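Local coordinates for protein extracellular ligand-binding receptor (Desulfohalobium retbaense DSM 5692, PDB 5ERE) that probably serves as an extracellular sensor, binding ketoleucine in a periplasmic-binding-protein domain and cytosine in a tandem PAS-type sensor region, at residues 208-213 against 252-257; 333-338 against 466-471; 409-414 against 420-425. One frame throughout, in Å; residues are numbered along the deposited sequence.

Contact 1 of 3, residues 208-213 against 252-257. With COI (2-oxo-4-methylpentanoic acid), chain B.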
ATOM      1  N   GLY A 208      13.172  -0.640   8.807  1.00 49.83           N
ATOM      2  CA  GLY A 208      13.154  -2.062   8.526  1.00 45.14           C
ATOM      3  C   GLY A 208      11.812  -2.496   7.996  1.00 42.60           C
ATOM      4  O   GLY A 208      10.963  -1.658   7.694  1.00 40.49           O
ATOM      5  N   THR A 209      11.652  -3.810   7.873  1.00 39.34           N
ATOM      6  CA  THR A 209      10.485  -4.421   7.221  1.00 39.74           C
ATOM      7  C   THR A 209       9.951  -5.544   8.124  1.00 35.52           C
ATOM      8  O   THR A 209      10.460  -5.766   9.237  1.00 33.18           O
ATOM      9  CB  THR A 209      10.851  -4.959   5.796  1.00 37.90           C
ATOM     10  OG1 THR A 209      11.775  -6.044   5.893  1.00 42.28           O
ATOM     11  CG2 THR A 209      11.463  -3.842   4.910  1.00 47.22           C
ATOM     12  N   ARG A 210       8.961  -6.281   7.626  1.00 38.03           N
ATOM     13  CA  ARG A 210       8.181  -7.230   8.440  1.00 38.93           C
ATOM     14  C   ARG A 210       8.993  -8.134   9.395  1.00 33.41           C
ATOM     15  O   ARG A 210       8.683  -8.216  10.564  1.00 37.45           O
ATOM     16  CB  ARG A 210       7.307  -8.090   7.481  1.00 30.25           C
ATOM     17  CG  ARG A 210       6.677  -9.351   8.104  1.00 34.00           C
ATOM     18  CD  ARG A 210       6.013 -10.239   6.969  1.00 28.98           C
ATOM     19  NE  ARG A 210       6.954 -10.349   5.858  1.00 34.97           N
ATOM     20  CZ  ARG A 210       7.903 -11.266   5.747  1.00 36.62           C
ATOM     21  NH1 ARG A 210       8.030 -12.212   6.646  1.00 35.17           N
ATOM     22  NH2 ARG A 210       8.751 -11.226   4.720  1.00 43.14           N
ATOM     23  N   PRO A 211      10.041  -8.811   8.905  1.00 30.10           N
ATOM     24  CA  PRO A 211      10.867  -9.722   9.713  1.00 32.65           C
ATOM     25  C   PRO A 211      11.560  -9.112  10.932  1.00 34.71           C
ATOM     26  O   PRO A 211      11.982  -9.855  11.822  1.00 36.56           O
ATOM     27  CB  PRO A 211      11.934 -10.186   8.713  1.00 41.33           C
ATOM     28  CG  PRO A 211      11.294 -10.004   7.397  1.00 36.83           C
ATOM     29  CD  PRO A 211      10.550  -8.736   7.528  1.00 32.89           C
ATOM     30  N   ILE A 212      11.686  -7.793  10.981  1.00 42.13           N
ATOM     31  CA  ILE A 212      12.531  -7.164  12.006  1.00 42.65           C
ATOM     32  C   ILE A 212      11.872  -7.117  13.403  1.00 41.57           C
ATOM     33  O   ILE A 212      12.542  -6.874  14.407  1.00 41.24           O
ATOM     34  CB  ILE A 212      12.940  -5.742  11.541  1.00 38.31           C
ATOM     35  CG1 ILE A 212      14.262  -5.295  12.190  1.00 41.07           C
ATOM     36  CG2 ILE A 212      11.859  -4.744  11.837  1.00 33.69           C
ATOM     37  CD1 ILE A 212      14.876  -4.096  11.485  1.00 46.49           C
ATOM     38  N   GLN A 213      10.580  -7.416  13.497  1.00 40.14           N
ATOM     39  CA  GLN A 213       9.896  -7.308  14.801  1.00 38.71           C
ATOM     40  C   GLN A 213      10.145  -8.555  15.654  1.00 44.00           C
ATOM     41  O   GLN A 213       9.275  -9.401  15.801  1.00 41.81           O
ATOM     42  CB  GLN A 213       8.378  -7.091  14.647  1.00 39.30           C
ATOM     43  CG  GLN A 213       7.704  -6.789  16.005  1.00 43.44           C
ATOM     44  CD  GLN A 213       6.206  -6.566  15.912  1.00 38.65           C
ATOM     45  OE1 GLN A 213       5.753  -5.513  15.463  1.00 38.88           O
ATOM     46  NE2 GLN A 213       5.423  -7.564  16.323  1.00 39.22           N
ATOM     47  N   PRO A 252       4.044 -14.612  20.302  1.00 37.81           N
ATOM     48  CA  PRO A 252       4.446 -15.001  18.951  1.00 35.21           C
ATOM     49  C   PRO A 252       4.515 -13.797  18.041  1.00 28.35           C
ATOM     50  O   PRO A 252       3.633 -12.948  18.132  1.00 39.59           O
ATOM     51  CB  PRO A 252       3.326 -15.944  18.527  1.00 35.25           C
ATOM     52  CG  PRO A 252       2.109 -15.425  19.261  1.00 39.81           C
ATOM     53  CD  PRO A 252       2.593 -14.743  20.512  1.00 37.86           C
ATOM     54  N   GLY A 253       5.524 -13.709  17.184  1.00 35.03           N
ATOM     55  CA  GLY A 253       5.536 -12.676  16.172  1.00 35.70           C
ATOM     56  C   GLY A 253       4.841 -13.106  14.890  1.00 39.37           C
ATOM     57  O   GLY A 253       4.060 -14.047  14.887  1.00 34.11           O
ATOM     58  N   PHE A 254       5.155 -12.420  13.799  1.00 38.76           N
ATOM     59  CA  PHE A 254       4.468 -12.623  12.530  1.00 31.18           C
ATOM     60  C   PHE A 254       4.468 -14.067  12.095  1.00 34.69           C
ATOM     61  O   PHE A 254       3.455 -14.593  11.584  1.00 34.13           O
ATOM     62  CB  PHE A 254       5.115 -11.800  11.393  1.00 33.20           C
ATOM     63  CG  PHE A 254       4.711 -12.278  10.053  1.00 33.45           C
ATOM     64  CD1 PHE A 254       3.477 -11.926   9.544  1.00 30.16           C
ATOM     65  CD2 PHE A 254       5.513 -13.145   9.340  1.00 31.24           C
ATOM     66  CE1 PHE A 254       3.044 -12.417   8.323  1.00 34.29           C
ATOM     67  CE2 PHE A 254       5.092 -13.645   8.124  1.00 32.27           C
ATOM     68  CZ  PHE A 254       3.854 -13.280   7.618  1.00 27.41           C
ATOM     69  N   PHE A 255       5.613 -14.712  12.247  1.00 33.56           N
ATOM     70  CA  PHE A 255       5.751 -16.028  11.652  1.00 34.21           C
ATOM     71  C   PHE A 255       4.904 -17.076  12.360  1.00 38.22           C
ATOM     72  O   PHE A 255       4.347 -17.932  11.705  1.00 35.73           O
ATOM     73  CB  PHE A 255       7.197 -16.449  11.652  1.00 32.99           C
ATOM     74  CG  PHE A 255       8.077 -15.503  10.883  1.00 37.83           C
ATOM     75  CD1 PHE A 255       8.264 -15.675   9.525  1.00 37.17           C
ATOM     76  CD2 PHE A 255       8.689 -14.420  11.524  1.00 28.42           C
ATOM     77  CE1 PHE A 255       9.076 -14.799   8.786  1.00 32.66           C
ATOM     78  CE2 PHE A 255       9.501 -13.528  10.784  1.00 32.52           C
ATOM     79  CZ  PHE A 255       9.686 -13.726   9.414  1.00 34.77           C
ATOM     80  N   GLY A 256       4.856 -17.018  13.686  1.00 35.81           N
ATOM     81  CA  GLY A 256       3.923 -17.830  14.453  1.00 34.23           C
ATOM     82  C   GLY A 256       2.475 -17.603  14.041  1.00 34.90           C
ATOM     83  O   GLY A 256       1.728 -18.556  13.805  1.00 34.13           O
ATOM     84  N   VAL A 257       2.074 -16.340  13.964  1.00 35.00           N
ATOM     85  CA  VAL A 257       0.695 -15.974  13.634  1.00 35.62           C
ATOM     86  C   VAL A 257       0.330 -16.529  12.258  1.00 35.26           C
ATOM     87  O   VAL A 257      -0.737 -17.140  12.064  1.00 29.25           O
ATOM     88  CB  VAL A 257       0.504 -14.430  13.651  1.00 36.51           C
ATOM     89  CG1 VAL A 257      -0.868 -14.012  13.053  1.00 27.90           C
ATOM     90  CG2 VAL A 257       0.685 -13.887  15.045  1.00 38.01           C
TER
HETATM   91  C1  COI B 601      11.163 -13.966   3.856  1.00 36.97           C
HETATM   92  O1  COI B 601      11.895 -14.618   3.065  1.00 37.44           O
HETATM   93  O2  COI B 601      10.230 -13.227   3.451  1.00 38.38           O
HETATM   94  C2  COI B 601      11.383 -14.136   5.321  1.00 41.90           C
HETATM   95  O3  COI B 601      10.720 -13.498   6.117  1.00 38.78           O
HETATM   96  C3  COI B 601      12.428 -15.153   5.712  1.00 42.07           C
HETATM   97  C4  COI B 601      12.678 -15.095   7.177  1.00 50.08           C
HETATM   98  C5  COI B 601      13.217 -16.446   7.595  1.00 44.57           C
HETATM   99  C6  COI B 601      13.672 -13.958   7.368  1.00 45.60           C
HETATM  100  O   HOH W   1       7.596 -10.966  14.394  1.00 35.61           O
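Arg210 threads its side chain past Phe254 and Phe255 to hold the bound 2-oxo-4-methylpentanoic acid. Two nitrogens make sound bonds to the ligand. Arg210 NH2 donates to the ligand carboxylate O2 at 2.8 Å. Arg210 NH1 donates to the ligand keto O3 (3.0 Å, 153° at the hydrogen). A weak third bond, from Arg210 NH2 to ligand O3 at 3.3 Å, joins the same head group. Arg210 CD sits squarely over one face of the Phe254 ring, 3.6 Å from its centroid and 6° off the normal, a CH-pi contact. CG anti to the backbone N (chi1 166°) and a bend at chi3 carry the arginine across that ring and turn its guanidinium to the ligand. Phe255 CE1 comes to 3.5 Å of Arg210 NH1, near the plane of the guanidinium, and the edge of the Phe255 ring faces the keto O3, while Pro211 CB packs at 4.3 Å from Phe255 CZ. Further out, a water accepts from Phe254 N and donates to Gln213 O, tying the start of helix 254-271 to the loop that carries Arg210. Glu20 bonds to the N atoms of Gly253 and Gly256, and Glu115 OE2 to Arg210 N. Ser72 OG and Ala95 N also hydrogen-bond the ligand. Donation to both the keto and a carboxylate oxygen is consistent with a pocket suited to 2-oxo acids.

Contact 2 of 3, residues 333-338 against 466-471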
ATOM      1  N   ALA A 333      -3.499  15.308   0.541  1.00 37.28           N
ATOM      2  CA  ALA A 333      -3.818  16.732   0.369  1.00 35.37           C
ATOM      3  C   ALA A 333      -2.855  17.373  -0.615  1.00 41.31           C
ATOM      4  O   ALA A 333      -3.249  18.185  -1.456  1.00 37.79           O
ATOM      5  CB  ALA A 333      -3.744  17.478   1.697  1.00 41.98           C
ATOM      6  N   GLN A 334      -1.579  17.029  -0.477  1.00 40.06           N
ATOM      7  CA  GLN A 334      -0.551  17.643  -1.314  1.00 42.40           C
ATOM      8  C   GLN A 334      -0.651  17.199  -2.762  1.00 44.12           C
ATOM      9  O   GLN A 334      -0.455  18.006  -3.676  1.00 41.93           O
ATOM     10  CB  GLN A 334       0.840  17.312  -0.780  1.00 47.18           C
ATOM     11  CG  GLN A 334       1.147  18.051   0.490  1.00 58.98           C
ATOM     12  CD  GLN A 334       2.455  17.628   1.110  1.00 65.59           C
ATOM     13  OE1 GLN A 334       3.139  16.722   0.624  1.00 67.15           O
ATOM     14  NE2 GLN A 334       2.808  18.278   2.194  1.00 69.44           N
ATOM     15  N   GLU A 335      -0.923  15.917  -3.003  1.00 38.70           N
ATOM     16  CA  GLU A 335      -1.032  15.499  -4.382  1.00 38.84           C
ATOM     17  C   GLU A 335      -2.220  16.199  -5.019  1.00 39.17           C
ATOM     18  O   GLU A 335      -2.117  16.685  -6.144  1.00 41.96           O
ATOM     19  CB  GLU A 335      -1.164  13.990  -4.510  1.00 37.48           C
ATOM     20  CG  GLU A 335      -1.305  13.554  -5.957  1.00 45.78           C
ATOM     21  CD  GLU A 335      -1.074  12.073  -6.161  1.00 58.35           C
ATOM     22  OE1 GLU A 335      -0.975  11.361  -5.148  1.00 63.59           O
ATOM     23  OE2 GLU A 335      -0.998  11.620  -7.332  1.00 67.27           O
ATOM     24  N   LEU A 336      -3.335  16.269  -4.287  1.00 35.34           N
ATOM     25  CA  LEU A 336      -4.533  16.939  -4.790  1.00 34.71           C
ATOM     26  C   LEU A 336      -4.297  18.435  -5.046  1.00 40.24           C
ATOM     27  O   LEU A 336      -4.730  18.953  -6.068  1.00 37.26           O
ATOM     28  CB  LEU A 336      -5.713  16.753  -3.820  1.00 45.43           C
ATOM     29  CG  LEU A 336      -6.300  15.331  -3.798  1.00 37.99           C
ATOM     30  CD1 LEU A 336      -7.194  15.068  -2.577  1.00 40.70           C
ATOM     31  CD2 LEU A 336      -7.049  14.967  -5.126  1.00 38.78           C
ATOM     32  N   ASN A 337      -3.639  19.146  -4.126  1.00 42.88           N
ATOM     33  CA  ASN A 337      -3.367  20.569  -4.357  1.00 39.27           C
ATOM     34  C   ASN A 337      -2.490  20.801  -5.566  1.00 37.01           C
ATOM     35  O   ASN A 337      -2.712  21.743  -6.307  1.00 46.81           O
ATOM     36  CB  ASN A 337      -2.726  21.221  -3.125  1.00 40.99           C
ATOM     37  CG  ASN A 337      -3.743  21.406  -1.980  1.00 51.02           C
ATOM     38  OD1 ASN A 337      -4.941  21.635  -2.218  1.00 49.72           O
ATOM     39  ND2 ASN A 337      -3.276  21.272  -0.749  1.00 57.82           N
ATOM     40  N   ALA A 338      -1.503  19.939  -5.772  1.00 40.57           N
ATOM     41  CA  ALA A 338      -0.617  20.087  -6.915  1.00 42.41           C
ATOM     42  C   ALA A 338      -1.331  19.738  -8.238  1.00 42.82           C
ATOM     43  O   ALA A 338      -1.083  20.334  -9.294  1.00 37.18           O
ATOM     44  CB  ALA A 338       0.595  19.225  -6.733  1.00 44.61           C
ATOM     45  N   ILE A 466      -7.112   9.168  -4.581  1.00 43.34           N
ATOM     46  CA  ILE A 466      -7.119   8.722  -3.199  1.00 27.63           C
ATOM     47  C   ILE A 466      -6.844   7.224  -3.023  1.00 33.85           C
ATOM     48  O   ILE A 466      -6.116   6.842  -2.126  1.00 38.85           O
ATOM     49  CB  ILE A 466      -8.452   9.102  -2.529  1.00 32.86           C
ATOM     50  CG1 ILE A 466      -8.479  10.607  -2.344  1.00 36.21           C
ATOM     51  CG2 ILE A 466      -8.608   8.408  -1.216  1.00 37.97           C
ATOM     52  CD1 ILE A 466      -9.831  11.178  -2.123  1.00 33.77           C
ATOM     53  N   SER A 467      -7.444   6.368  -3.846  1.00 32.20           N
ATOM     54  CA  SER A 467      -7.279   4.940  -3.668  1.00 37.08           C
ATOM     55  C   SER A 467      -5.815   4.480  -3.824  1.00 35.19           C
ATOM     56  O   SER A 467      -5.379   3.521  -3.188  1.00 39.53           O
ATOM     57  CB  SER A 467      -8.187   4.175  -4.666  1.00 33.95           C
ATOM     58  OG  SER A 467      -7.769   4.445  -5.993  1.00 48.74           O
ATOM     59  N   ARG A 468      -5.041   5.138  -4.670  1.00 34.68           N
ATOM     60  CA  ARG A 468      -3.622   4.814  -4.741  1.00 38.73           C
ATOM     61  C   ARG A 468      -2.903   5.164  -3.449  1.00 40.61           C
ATOM     62  O   ARG A 468      -2.011   4.442  -3.013  1.00 45.74           O
ATOM     63  CB  ARG A 468      -2.950   5.535  -5.916  1.00 43.56           C
ATOM     64  CG  ARG A 468      -3.669   5.324  -7.254  1.00 54.33           C
ATOM     65  CD  ARG A 468      -2.853   5.874  -8.480  1.00 67.69           C
ATOM     66  NE  ARG A 468      -2.543   7.303  -8.354  1.00 67.18           N
ATOM     67  CZ  ARG A 468      -3.045   8.297  -9.104  1.00 67.98           C
ATOM     68  NH1 ARG A 468      -3.909   8.072 -10.097  1.00 58.43           N
ATOM     69  NH2 ARG A 468      -2.661   9.551  -8.853  1.00 75.28           N
ATOM     70  N   LYS A 469      -3.268   6.282  -2.845  1.00 44.58           N
ATOM     71  CA  LYS A 469      -2.564   6.741  -1.653  1.00 37.20           C
ATOM     72  C   LYS A 469      -2.843   5.794  -0.461  1.00 41.02           C
ATOM     73  O   LYS A 469      -1.942   5.485   0.318  1.00 39.05           O
ATOM     74  CB  LYS A 469      -2.978   8.186  -1.323  1.00 47.46           C
ATOM     75  CG  LYS A 469      -2.272   9.260  -2.128  1.00 45.46           C
ATOM     76  CD  LYS A 469      -0.942   9.687  -1.449  1.00 55.92           C
ATOM     77  CE  LYS A 469       0.249   9.498  -2.342  1.00 60.25           C
ATOM     78  NZ  LYS A 469       0.399  10.635  -3.264  1.00 66.20           N
ATOM     79  N   VAL A 470      -4.085   5.315  -0.338  1.00 32.90           N
ATOM     80  CA  VAL A 470      -4.501   4.510   0.814  1.00 38.42           C
ATOM     81  C   VAL A 470      -4.351   3.006   0.631  1.00 43.69           C
ATOM     82  O   VAL A 470      -4.613   2.242   1.561  1.00 40.88           O
ATOM     83  CB  VAL A 470      -5.996   4.778   1.210  1.00 41.46           C
ATOM     84  CG1 VAL A 470      -6.207   6.234   1.512  1.00 49.59           C
ATOM     85  CG2 VAL A 470      -6.967   4.329   0.165  1.00 43.80           C
ATOM     86  N   HIS A 471      -3.929   2.591  -0.560  1.00 40.81           N
ATOM     87  CA  HIS A 471      -3.801   1.186  -0.920  1.00 41.45           C
ATOM     88  C   HIS A 471      -2.974   0.384   0.125  1.00 43.88           C
ATOM     89  O   HIS A 471      -1.782   0.654   0.366  1.00 39.22           O
ATOM     90  CB  HIS A 471      -3.183   1.091  -2.337  1.00 45.34           C
ATOM     91  CG  HIS A 471      -3.208  -0.283  -2.923  1.00 40.74           C
ATOM     92  ND1 HIS A 471      -4.317  -1.112  -2.833  1.00 47.15           N
ATOM     93  CD2 HIS A 471      -2.270  -0.988  -3.586  1.00 51.48           C
ATOM     94  CE1 HIS A 471      -4.043  -2.265  -3.408  1.00 52.25           C
ATOM     95  NE2 HIS A 471      -2.809  -2.215  -3.882  1.00 57.77           N
TER
HETATM   96  O   HOH W   2      -2.364   9.050  -6.126  1.00 49.22           O
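Glu335 on helix 324-357 faces Arg468 and Lys469 on helix 461-470, and the three form a salt-bridge network. The glutamate is stretched out: CG stands anti to the backbone N (chi1 179°) and the chain stays extended beyond it, which brings the carboxylate to the other helix with one oxygen for each base. Glu335 OE2 meets Arg468 NH2 at 3.1 Å, at the guanidinium edge; the hydrogen bond is weak, and the carboxylate and guanidinium planes are turned 43° apart. Glu335 OE1 takes Lys469 NZ, but the modelled 2.4 Å is too short to trust as a length. Lys469 is folded rather than extended, bent at three successive torsions, with chi3 at 122° away from any staggered value, so its exact path is doubtful too. Arg468 bends at chi3 to present NH2, whose stronger bond goes to Tyr377 OH. A water donates to Glu335 OE1 at 2.9 Å and accepts weakly from Arg468 NH2, closing a small polar bridge. Beside this surface network the packing is apolar: Leu336 packs on Phe462 and Ile465 of helix 461-470 and on Ile548 and Leu557 of the sheet, while Ile466 rests on Ile477 and Val479 of strand 476-480 and on Leu557.

Contact 3 of 3, residues 409-414 against 420-425. With CYT (6-aminopyrimidin-2(1H)-one), chain C.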
ATOM      1  N   GLN A 409     -25.661  27.144 -14.037  1.00 42.86           N
ATOM      2  CA  GLN A 409     -24.763  26.386 -13.171  1.00 43.17           C
ATOM      3  C   GLN A 409     -24.103  27.349 -12.161  1.00 37.10           C
ATOM      4  O   GLN A 409     -23.686  28.458 -12.505  1.00 47.12           O
ATOM      5  CB  GLN A 409     -23.724  25.612 -13.999  1.00 43.43           C
ATOM      6  CG  GLN A 409     -24.356  24.476 -14.822  1.00 36.01           C
ATOM      7  CD  GLN A 409     -23.348  23.563 -15.539  1.00 40.38           C
ATOM      8  OE1 GLN A 409     -22.127  23.730 -15.442  1.00 43.44           O
ATOM      9  NE2 GLN A 409     -23.874  22.610 -16.288  1.00 47.74           N
ATOM     10  N   GLU A 410     -24.024  26.923 -10.916  1.00 37.72           N
ATOM     11  CA  GLU A 410     -23.653  27.857  -9.834  1.00 45.33           C
ATOM     12  C   GLU A 410     -22.278  28.531 -10.092  1.00 41.72           C
ATOM     13  O   GLU A 410     -22.131  29.737  -9.891  1.00 42.35           O
ATOM     14  CB  GLU A 410     -23.688  27.130  -8.479  1.00 39.23           C
ATOM     15  CG  GLU A 410     -22.603  26.075  -8.217  1.00 38.49           C
ATOM     16  CD  GLU A 410     -21.287  26.695  -7.750  1.00 50.80           C
ATOM     17  OE1 GLU A 410     -20.229  26.052  -7.926  1.00 47.91           O
ATOM     18  OE2 GLU A 410     -21.310  27.833  -7.218  1.00 46.30           O
ATOM     19  N   GLN A 411     -21.294  27.772 -10.580  1.00 39.97           N
ATOM     20  CA  GLN A 411     -19.956  28.335 -10.857  1.00 44.37           C
ATOM     21  C   GLN A 411     -19.961  29.318 -12.015  1.00 40.36           C
ATOM     22  O   GLN A 411     -19.150  30.250 -12.047  1.00 41.46           O
ATOM     23  CB  GLN A 411     -18.932  27.224 -11.128  1.00 39.49           C
ATOM     24  CG  GLN A 411     -18.866  26.649 -12.567  1.00 44.88           C
ATOM     25  CD  GLN A 411     -20.027  25.708 -12.864  1.00 38.87           C
ATOM     26  OE1 GLN A 411     -20.992  25.655 -12.117  1.00 46.75           O
ATOM     27  NE2 GLN A 411     -19.894  24.911 -13.921  1.00 39.46           N
ATOM     28  N   ILE A 412     -20.871  29.110 -12.964  1.00 38.79           N
ATOM     29  CA  ILE A 412     -20.956  29.929 -14.166  1.00 41.65           C
ATOM     30  C   ILE A 412     -21.554  31.294 -13.802  1.00 46.27           C
ATOM     31  O   ILE A 412     -21.141  32.337 -14.302  1.00 39.55           O
ATOM     32  CB  ILE A 412     -21.828  29.246 -15.273  1.00 41.86           C
ATOM     33  CG1 ILE A 412     -21.170  27.970 -15.802  1.00 41.04           C
ATOM     34  CG2 ILE A 412     -22.148  30.217 -16.407  1.00 37.45           C
ATOM     35  CD1 ILE A 412     -19.878  28.179 -16.529  1.00 43.27           C
ATOM     36  N   ILE A 413     -22.553  31.272 -12.942  1.00 45.22           N
ATOM     37  CA  ILE A 413     -23.094  32.495 -12.387  1.00 44.20           C
ATOM     38  C   ILE A 413     -22.001  33.309 -11.713  1.00 42.03           C
ATOM     39  O   ILE A 413     -21.857  34.518 -11.952  1.00 44.05           O
ATOM     40  CB  ILE A 413     -24.230  32.154 -11.391  1.00 45.52           C
ATOM     41  CG1 ILE A 413     -25.393  31.506 -12.157  1.00 38.45           C
ATOM     42  CG2 ILE A 413     -24.714  33.391 -10.671  1.00 51.30           C
ATOM     43  CD1 ILE A 413     -26.525  30.890 -11.257  1.00 46.91           C
ATOM     44  N   ARG A 414     -21.205  32.645 -10.888  1.00 38.57           N
ATOM     45  CA  ARG A 414     -20.185  33.345 -10.123  1.00 45.07           C
ATOM     46  C   ARG A 414     -19.130  33.944 -11.032  1.00 46.30           C
ATOM     47  O   ARG A 414     -18.678  35.062 -10.819  1.00 43.41           O
ATOM     48  CB  ARG A 414     -19.554  32.402  -9.118  1.00 42.92           C
ATOM     49  CG  ARG A 414     -20.526  32.046  -7.997  1.00 40.90           C
ATOM     50  CD  ARG A 414     -19.861  31.316  -6.867  1.00 41.85           C
ATOM     51  NE  ARG A 414     -19.518  29.922  -7.171  1.00 49.74           N
ATOM     52  CZ  ARG A 414     -18.277  29.443  -7.276  1.00 42.44           C
ATOM     53  NH1 ARG A 414     -17.218  30.224  -7.105  1.00 43.44           N
ATOM     54  NH2 ARG A 414     -18.093  28.163  -7.538  1.00 39.50           N
ATOM     55  N   GLN A 420     -13.877  36.526 -12.521  1.00 43.63           N
ATOM     56  CA  GLN A 420     -12.704  35.864 -11.991  1.00 45.10           C
ATOM     57  C   GLN A 420     -12.864  34.356 -12.052  1.00 41.43           C
ATOM     58  O   GLN A 420     -13.984  33.865 -12.085  1.00 45.18           O
ATOM     59  CB  GLN A 420     -12.461  36.317 -10.548  1.00 46.07           C
ATOM     60  CG  GLN A 420     -11.866  37.712 -10.480  1.00 53.86           C
ATOM     61  CD  GLN A 420     -11.862  38.252  -9.085  1.00 59.58           C
ATOM     62  OE1 GLN A 420     -12.771  37.982  -8.295  1.00 66.60           O
ATOM     63  NE2 GLN A 420     -10.829  39.000  -8.757  1.00 74.43           N
ATOM     64  N   PRO A 421     -11.737  33.619 -12.017  1.00 38.23           N
ATOM     65  CA  PRO A 421     -11.768  32.156 -12.089  1.00 44.98           C
ATOM     66  C   PRO A 421     -12.639  31.538 -11.014  1.00 46.83           C
ATOM     67  O   PRO A 421     -12.778  32.098  -9.937  1.00 38.33           O
ATOM     68  CB  PRO A 421     -10.320  31.746 -11.856  1.00 39.45           C
ATOM     69  CG  PRO A 421      -9.508  32.973 -12.099  1.00 44.33           C
ATOM     70  CD  PRO A 421     -10.378  34.136 -11.772  1.00 38.86           C
ATOM     71  N   VAL A 422     -13.176  30.367 -11.301  1.00 38.91           N
ATOM     72  CA  VAL A 422     -13.986  29.625 -10.327  1.00 36.72           C
ATOM     73  C   VAL A 422     -13.640  28.134 -10.371  1.00 35.52           C
ATOM     74  O   VAL A 422     -13.136  27.606 -11.388  1.00 37.81           O
ATOM     75  CB  VAL A 422     -15.489  29.828 -10.586  1.00 42.99           C
ATOM     76  CG1 VAL A 422     -15.880  31.295 -10.390  1.00 45.41           C
ATOM     77  CG2 VAL A 422     -15.890  29.363 -12.015  1.00 37.35           C
ATOM     78  N   LEU A 423     -13.865  27.462  -9.245  1.00 34.81           N
ATOM     79  CA  LEU A 423     -13.872  26.006  -9.171  1.00 29.38           C
ATOM     80  C   LEU A 423     -15.264  25.650  -8.724  1.00 41.01           C
ATOM     81  O   LEU A 423     -15.713  26.173  -7.709  1.00 34.52           O
ATOM     82  CB  LEU A 423     -12.807  25.456  -8.198  1.00 29.51           C
ATOM     83  CG  LEU A 423     -12.713  23.918  -8.105  1.00 31.17           C
ATOM     84  CD1 LEU A 423     -12.154  23.307  -9.435  1.00 34.67           C
ATOM     85  CD2 LEU A 423     -11.885  23.460  -6.938  1.00 29.73           C
ATOM     86  N   SER A 424     -15.958  24.773  -9.459  1.00 30.85           N
ATOM     87  CA  SER A 424     -17.343  24.470  -9.100  1.00 34.29           C
ATOM     88  C   SER A 424     -17.431  23.529  -7.900  1.00 36.91           C
ATOM     89  O   SER A 424     -16.476  22.836  -7.543  1.00 33.51           O
ATOM     90  CB  SER A 424     -18.107  23.849 -10.289  1.00 34.94           C
ATOM     91  OG  SER A 424     -17.737  22.496 -10.488  1.00 34.01           O
ATOM     92  N   GLN A 425     -18.603  23.524  -7.268  1.00 33.81           N
ATOM     93  CA  GLN A 425     -19.019  22.434  -6.403  1.00 37.74           C
ATOM     94  C   GLN A 425     -19.218  21.205  -7.289  1.00 39.63           C
ATOM     95  O   GLN A 425     -19.295  21.350  -8.485  1.00 34.95           O
ATOM     96  CB  GLN A 425     -20.348  22.766  -5.703  1.00 39.14           C
ATOM     97  CG  GLN A 425     -20.406  24.052  -4.937  1.00 43.21           C
ATOM     98  CD  GLN A 425     -19.482  24.065  -3.716  1.00 54.01           C
ATOM     99  OE1 GLN A 425     -19.048  23.013  -3.228  1.00 54.34           O
ATOM    100  NE2 GLN A 425     -19.176  25.260  -3.225  1.00 61.19           N
TER
HETATM  101  N3  CYT C 602     -19.902  20.799 -18.708  1.00 38.76           N
HETATM  102  C4  CYT C 602     -18.716  21.356 -18.951  1.00 48.02           C
HETATM  103  N1  CYT C 602     -20.454  22.624 -17.281  1.00 36.99           N
HETATM  104  C2  CYT C 602     -20.799  21.403 -17.877  1.00 40.44           C
HETATM  105  O2  CYT C 602     -21.903  20.878 -17.607  1.00 35.81           O
HETATM  106  N4  CYT C 602     -17.874  20.704 -19.802  1.00 39.66           N
HETATM  107  C5  CYT C 602     -18.341  22.608 -18.352  1.00 45.24           C
HETATM  108  C6  CYT C 602     -19.227  23.201 -17.534  1.00 42.06           C
HETATM  109  O   HOH W   3     -14.526  28.933  -6.717  1.00 34.51           O
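Glu410 OE1 is gripped by two donors: Gln425 N from across the contact, 3.1 Å away and nearly straight at 169°, and Arg414 NH2 from one helical turn on. This is the start of helix 410-418 packed on the short strand 422-423 in the Cache-type sensor domain. The arginine approaches on the syn side of OE1, in its own guanidinium plane, whereas Gln425 N comes on the anti side, 29° out of the carboxylate plane. Arg414 NE completes a side-on, two-nitrogen salt bridge to Glu410 OE2 at 2.8 Å. Glu410 can curl back this way because its CG lies between the backbone N and carbonyl carbon (chi1 70°) and its chain bends again at chi2. Arg414 NH2 also donates to Leu423 O (3.1 Å), from above the carbonyl plane, and Thr553 OG1 bonds to the same oxygen. An alanine in place of Arg414 would probably leave the Glu410 carboxylate without its charged mate and free to turn, slackening its hold on Gln425 N. Alongside these bonds, Val422 CG2 packs 3.8 Å from Gln411 CB, and Ser424 CB lies against the same CB. Gln411 links this packing to the ligand: NE2 donates to Gln409 OE1 (2.9 Å), in that carbonyl's plane, and is held in turn by Asp437 OD2. With its OE1 so engaged, Gln409 directs NE2 to cytosine O2 (2.9 Å). At the far side of the guanidinium, a single water accepts from both Arg414 NH1 and Leu423 N, 3.0 Å from each nitrogen.

In the fold
Contact 1 comes first along the chain, in the periplasmic-binding-protein part, at the 2-oxo acid pocket. Contact 2 then joins the long helix 324-357 to helix 461-470, and contact 3 falls entirely in the 127-residue span between those two segments, within the sensor domain that binds cytosine. Centres of contacts 1 and 2 are 29 Å apart, of 2 and 3 24 Å, and of 1 and 3 53 Å, with the last pair on opposite sides of the chain's centre; none touch. Strand 553-561 is a common neighbour, meeting residues of both contacts 2 and 3. Two separate ligand sites thus flank a helical junction, an arrangement consistent with sensing by distinct domains.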